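Local coordinates for outer membrane associated protein (Francisella tularensis subsp. tularensis, PDB 6U83), which binds d-alanine through this OmpA-like domain in the crystal, probably anchors the outer membrane to peptidoglycan and, as a whole outer-membrane protein, may have porin activity, at residues I21-K33 against A164-N174. Residues are numbered along the deposited sequence; the frame is centred on the assembly and turned at random.
Sequences IDESKYVLPAGIK and ASVSAPLKEAN
Two backbone hydrogen bonds join K25 and V27, the residues flanking Y26, to the C-terminal tail: the amide N of A173 donates to O of K25 (2.7 Å), and the amide N of V27 donates to O of K171 (2.9 Å, 163° at the hydrogen). Between them Y26 and E172 form an antiparallel, non-hydrogen-bonded pair, where CA of Y26 adds a CA-H...O contact to O of K171 at 3.3 Å.

Side chains meet around this short pairing at a solvent-exposed surface. The Y26 ring, its CG anti to the carbonyl carbon (chi1 -63°), runs alongside the extended E172 chain; CE1 of Y26 lies 3.4 Å from CG of E172, and ring and carboxylate planes are 16° apart. O of L170 comes to the ring edge, 3.3 Å from CD1 of Y26. CD2 of L170 reaches O of V27 at 3.5 Å, CG1 of V27 meets CB of K171, and CB of A173 rests against CG of K25.

Before the pairing, D22 folds the chain in an Asx turn: its OD1 accepts from the backbone N and the OG of S24. After it, L28 and P29 lean on Y49 of strand 46-52, while 164-169 continues beside strand 55-63.

The contact adds 26-27 antiparallel to the end of strand 161-172 in the OmpA-like domain's mixed sheet; the main chain supplies both hydrogen bonds, and largely exposed side chains line them.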
loop_
_atom_site.group_PDB
_atom_site.type_symbol
_atom_site.label_atom_id
_atom_site.label_comp_id
_atom_site.label_asym_id
_atom_site.label_seq_id
_atom_site.Cartn_x
_atom_site.Cartn_y
_atom_site.Cartn_z
ATOM N N ILE A 21 -3.051 -16.395 34.664
ATOM C CA ILE A 21 -3.772 -15.346 35.371
ATOM C C ILE A 21 -3.835 -14.081 34.510
ATOM O O ILE A 21 -4.285 -13.031 34.977
ATOM C CB ILE A 21 -3.126 -15.051 36.744
ATOM C CG1 ILE A 21 -2.454 -16.304 37.303
ATOM C CG2 ILE A 21 -4.167 -14.546 37.730
ATOM C CD1 ILE A 21 -1.569 -16.037 38.500
ATOM N N ASP A 22 -3.390 -14.178 33.254
ATOM C CA ASP A 22 -3.392 -13.019 32.369
ATOM C C ASP A 22 -4.797 -12.734 31.859
ATOM O O ASP A 22 -5.579 -13.645 31.569
ATOM C CB ASP A 22 -2.444 -13.208 31.181
ATOM C CG ASP A 22 -2.284 -11.928 30.346
ATOM O OD1 ASP A 22 -2.776 -10.865 30.780
ATOM O OD2 ASP A 22 -1.663 -11.975 29.260
ATOM N N GLU A 23 -5.095 -11.449 31.719
ATOM C CA GLU A 23 -6.427 -10.973 31.408
ATOM C C GLU A 23 -6.439 -9.954 30.272
ATOM O O GLU A 23 -7.511 -9.692 29.717
ATOM C CB GLU A 23 -7.054 -10.377 32.686
ATOM C CG GLU A 23 -8.324 -9.564 32.548
ATOM C CD GLU A 23 -8.377 -8.435 33.565
ATOM O OE1 GLU A 23 -7.844 -8.610 34.687
ATOM O OE2 GLU A 23 -8.932 -7.365 33.233
ATOM N N SER A 24 -5.279 -9.422 29.872
ATOM C CA SER A 24 -5.219 -8.351 28.881
ATOM C C SER A 24 -5.698 -8.835 27.517
ATOM O O SER A 24 -5.285 -9.894 27.033
ATOM C CB SER A 24 -3.793 -7.793 28.778
ATOM O OG SER A 24 -2.847 -8.788 28.419
ATOM N N LYS A 25 -6.572 -8.048 26.901
ATOM C CA LYS A 25 -7.134 -8.355 25.593
ATOM C C LYS A 25 -6.680 -7.298 24.592
ATOM O O LYS A 25 -6.866 -6.098 24.820
ATOM C CB LYS A 25 -8.666 -8.442 25.661
ATOM C CG LYS A 25 -9.323 -7.420 26.589
ATOM C CD LYS A 25 -10.655 -7.931 27.143
ATOM C CE LYS A 25 -11.328 -6.896 28.045
ATOM N NZ LYS A 25 -12.442 -7.473 28.855
ATOM N N TYR A 26 -6.080 -7.745 23.494
ATOM C CA TYR A 26 -5.574 -6.867 22.450
ATOM C C TYR A 26 -6.551 -6.810 21.278
ATOM O O TYR A 26 -7.254 -7.779 20.981
ATOM C CB TYR A 26 -4.192 -7.334 21.977
ATOM C CG TYR A 26 -3.133 -7.290 23.058
ATOM C CD1 TYR A 26 -2.366 -6.152 23.261
ATOM C CD2 TYR A 26 -2.908 -8.384 23.883
ATOM C CE1 TYR A 26 -1.393 -6.105 24.258
ATOM C CE2 TYR A 26 -1.940 -8.347 24.884
ATOM C CZ TYR A 26 -1.182 -7.203 25.067
ATOM O OH TYR A 26 -0.216 -7.159 26.062
ATOM N N VAL A 27 -6.585 -5.660 20.607
ATOM C CA VAL A 27 -7.545 -5.375 19.548
ATOM C C VAL A 27 -6.792 -5.152 18.235
ATOM O O VAL A 27 -5.725 -4.528 18.212
ATOM C CB VAL A 27 -8.425 -4.158 19.929
ATOM C CG1 VAL A 27 -7.587 -2.897 20.089
ATOM C CG2 VAL A 27 -9.542 -3.938 18.919
ATOM N N LEU A 28 -7.375 -5.705 17.088
ATOM C CA LEU A 28 -6.922 -5.768 15.703
ATOM C C LEU A 28 -7.256 -4.485 14.943
ATOM O O LEU A 28 -8.236 -3.803 15.264
ATOM C CB LEU A 28 -7.562 -6.959 14.993
ATOM C CG LEU A 28 -6.959 -8.308 15.373
ATOM C CD1 LEU A 28 -7.808 -9.441 14.843
ATOM C CD2 LEU A 28 -5.540 -8.410 14.839
ATOM N N PRO A 29 -6.452 -4.139 13.931
ATOM C CA PRO A 29 -6.681 -2.884 13.196
ATOM C C PRO A 29 -8.062 -2.839 12.551
ATOM O O PRO A 29 -8.512 -3.802 11.925
ATOM C CB PRO A 29 -5.559 -2.871 12.147
ATOM C CG PRO A 29 -4.910 -4.213 12.206
ATOM C CD PRO A 29 -5.171 -4.766 13.565
ATOM N N ALA A 30 -8.725 -1.692 12.704
ATOM C CA ALA A 30 -10.121 -1.545 12.305
ATOM C C ALA A 30 -10.298 -1.695 10.801
ATOM O O ALA A 30 -9.629 -1.022 10.012
ATOM C CB ALA A 30 -10.654 -0.185 12.752
ATOM N N GLY A 31 -11.223 -2.562 10.406
ATOM C CA GLY A 31 -11.566 -2.713 9.009
ATOM C C GLY A 31 -10.559 -3.460 8.169
ATOM O O GLY A 31 -10.715 -3.509 6.946
ATOM N N ILE A 32 -9.539 -4.055 8.783
ATOM C CA ILE A 32 -8.467 -4.738 8.069
ATOM C C ILE A 32 -8.456 -6.202 8.487
ATOM O O ILE A 32 -8.489 -6.509 9.684
ATOM C CB ILE A 32 -7.109 -4.086 8.361
ATOM C CG1 ILE A 32 -7.184 -2.578 8.107
ATOM C CG2 ILE A 32 -6.069 -4.721 7.515
ATOM C CD1 ILE A 32 -6.007 -1.777 8.674
ATOM N N LYS A 33 -8.391 -7.100 7.512
ATOM C CA LYS A 33 -8.404 -8.530 7.777
ATOM C C LYS A 33 -7.008 -9.106 7.593
ATOM O O LYS A 33 -6.148 -8.497 6.961
ATOM C CB LYS A 33 -9.395 -9.243 6.856
ATOM C CG LYS A 33 -10.736 -8.516 6.717
ATOM C CD LYS A 33 -11.364 -8.220 8.082
ATOM C CE LYS A 33 -12.858 -7.924 7.980
ATOM N NZ LYS A 33 -13.623 -8.773 8.945
ATOM N N ALA A 164 2.787 -0.074 0.524
ATOM C CA ALA A 164 3.301 0.492 1.765
ATOM C C ALA A 164 3.049 -0.501 2.889
ATOM O O ALA A 164 2.094 -1.282 2.833
ATOM C CB ALA A 164 2.640 1.831 2.091
ATOM N N SER A 165 3.907 -0.456 3.911
ATOM C CA SER A 165 3.726 -1.273 5.098
ATOM C C SER A 165 4.223 -0.513 6.319
ATOM O O SER A 165 5.267 0.135 6.273
ATOM C CB SER A 165 4.456 -2.616 4.963
ATOM O OG SER A 165 5.816 -2.442 4.618
ATOM N N VAL A 166 3.462 -0.600 7.412
ATOM C CA VAL A 166 3.832 -0.009 8.692
ATOM C C VAL A 166 3.601 -1.037 9.796
ATOM O O VAL A 166 2.792 -1.955 9.653
ATOM C CB VAL A 166 3.037 1.286 8.966
ATOM C CG1 VAL A 166 3.433 2.373 7.974
ATOM C CG2 VAL A 166 1.557 1.022 8.869
ATOM N N SER A 167 4.322 -0.881 10.901
ATOM C CA SER A 167 4.231 -1.796 12.026
ATOM C C SER A 167 4.017 -1.020 13.311
ATOM O O SER A 167 4.416 0.137 13.440
ATOM C CB SER A 167 5.488 -2.658 12.166
ATOM O OG SER A 167 5.691 -3.410 10.991
ATOM N N ALA A 168 3.394 -1.672 14.262
ATOM C CA ALA A 168 3.154 -1.046 15.548
ATOM C C ALA A 168 2.770 -2.134 16.531
ATOM O O ALA A 168 2.266 -3.186 16.120
ATOM C CB ALA A 168 2.055 0.013 15.448
ATOM N N PRO A 169 3.014 -1.944 17.822
ATOM C CA PRO A 169 2.544 -2.923 18.804
ATOM C C PRO A 169 1.023 -3.040 18.774
ATOM O O PRO A 169 0.312 -2.117 18.366
ATOM C CB PRO A 169 3.048 -2.355 20.134
ATOM C CG PRO A 169 4.237 -1.498 19.754
ATOM C CD PRO A 169 3.873 -0.908 18.428
ATOM N N LEU A 170 0.525 -4.202 19.196
ATOM C CA LEU A 170 -0.916 -4.397 19.275
ATOM C C LEU A 170 -1.474 -3.646 20.473
ATOM O O LEU A 170 -0.920 -3.711 21.574
ATOM C CB LEU A 170 -1.257 -5.881 19.371
ATOM C CG LEU A 170 -1.479 -6.544 18.015
ATOM C CD1 LEU A 170 -1.691 -8.030 18.172
ATOM C CD2 LEU A 170 -2.665 -5.896 17.319
ATOM N N LYS A 171 -2.569 -2.931 20.249
ATOM C CA LYS A 171 -3.147 -2.071 21.271
ATOM C C LYS A 171 -4.021 -2.876 22.227
ATOM O O LYS A 171 -4.768 -3.764 21.809
ATOM C CB LYS A 171 -3.971 -0.961 20.609
ATOM C CG LYS A 171 -3.224 -0.165 19.534
ATOM C CD LYS A 171 -2.200 0.786 20.143
ATOM C CE LYS A 171 -1.270 1.365 19.084
ATOM N NZ LYS A 171 -0.338 2.387 19.646
ATOM N N GLU A 172 -3.922 -2.566 23.519
ATOM C CA GLU A 172 -4.797 -3.179 24.511
ATOM C C GLU A 172 -6.198 -2.590 24.406
ATOM O O GLU A 172 -6.366 -1.395 24.147
ATOM C CB GLU A 172 -4.235 -2.977 25.916
ATOM C CG GLU A 172 -3.159 -3.989 26.303
ATOM C CD GLU A 172 -2.381 -3.592 27.553
ATOM O OE1 GLU A 172 -2.002 -2.408 27.669
ATOM O OE2 GLU A 172 -2.148 -4.462 28.420
ATOM N N ALA A 173 -7.208 -3.435 24.610
ATOM C CA ALA A 173 -8.585 -3.041 24.330
ATOM C C ALA A 173 -9.072 -1.996 25.329
ATOM O O ALA A 173 -8.838 -2.114 26.536
ATOM C CB ALA A 173 -9.498 -4.266 24.350
ATOM N N ASN A 174 -9.755 -0.973 24.818
ATOM C CA ASN A 174 -10.298 0.104 25.645
ATOM C C ASN A 174 -11.409 0.859 24.905
ATOM O O ASN A 174 -12.584 0.490 24.970
ATOM C CB ASN A 174 -9.186 1.076 26.066
ATOM C CG ASN A 174 -8.573 1.819 24.886
ATOM O OD1 ASN A 174 -8.666 1.381 23.738
ATOM N ND2 ASN A 174 -7.936 2.946 25.168
#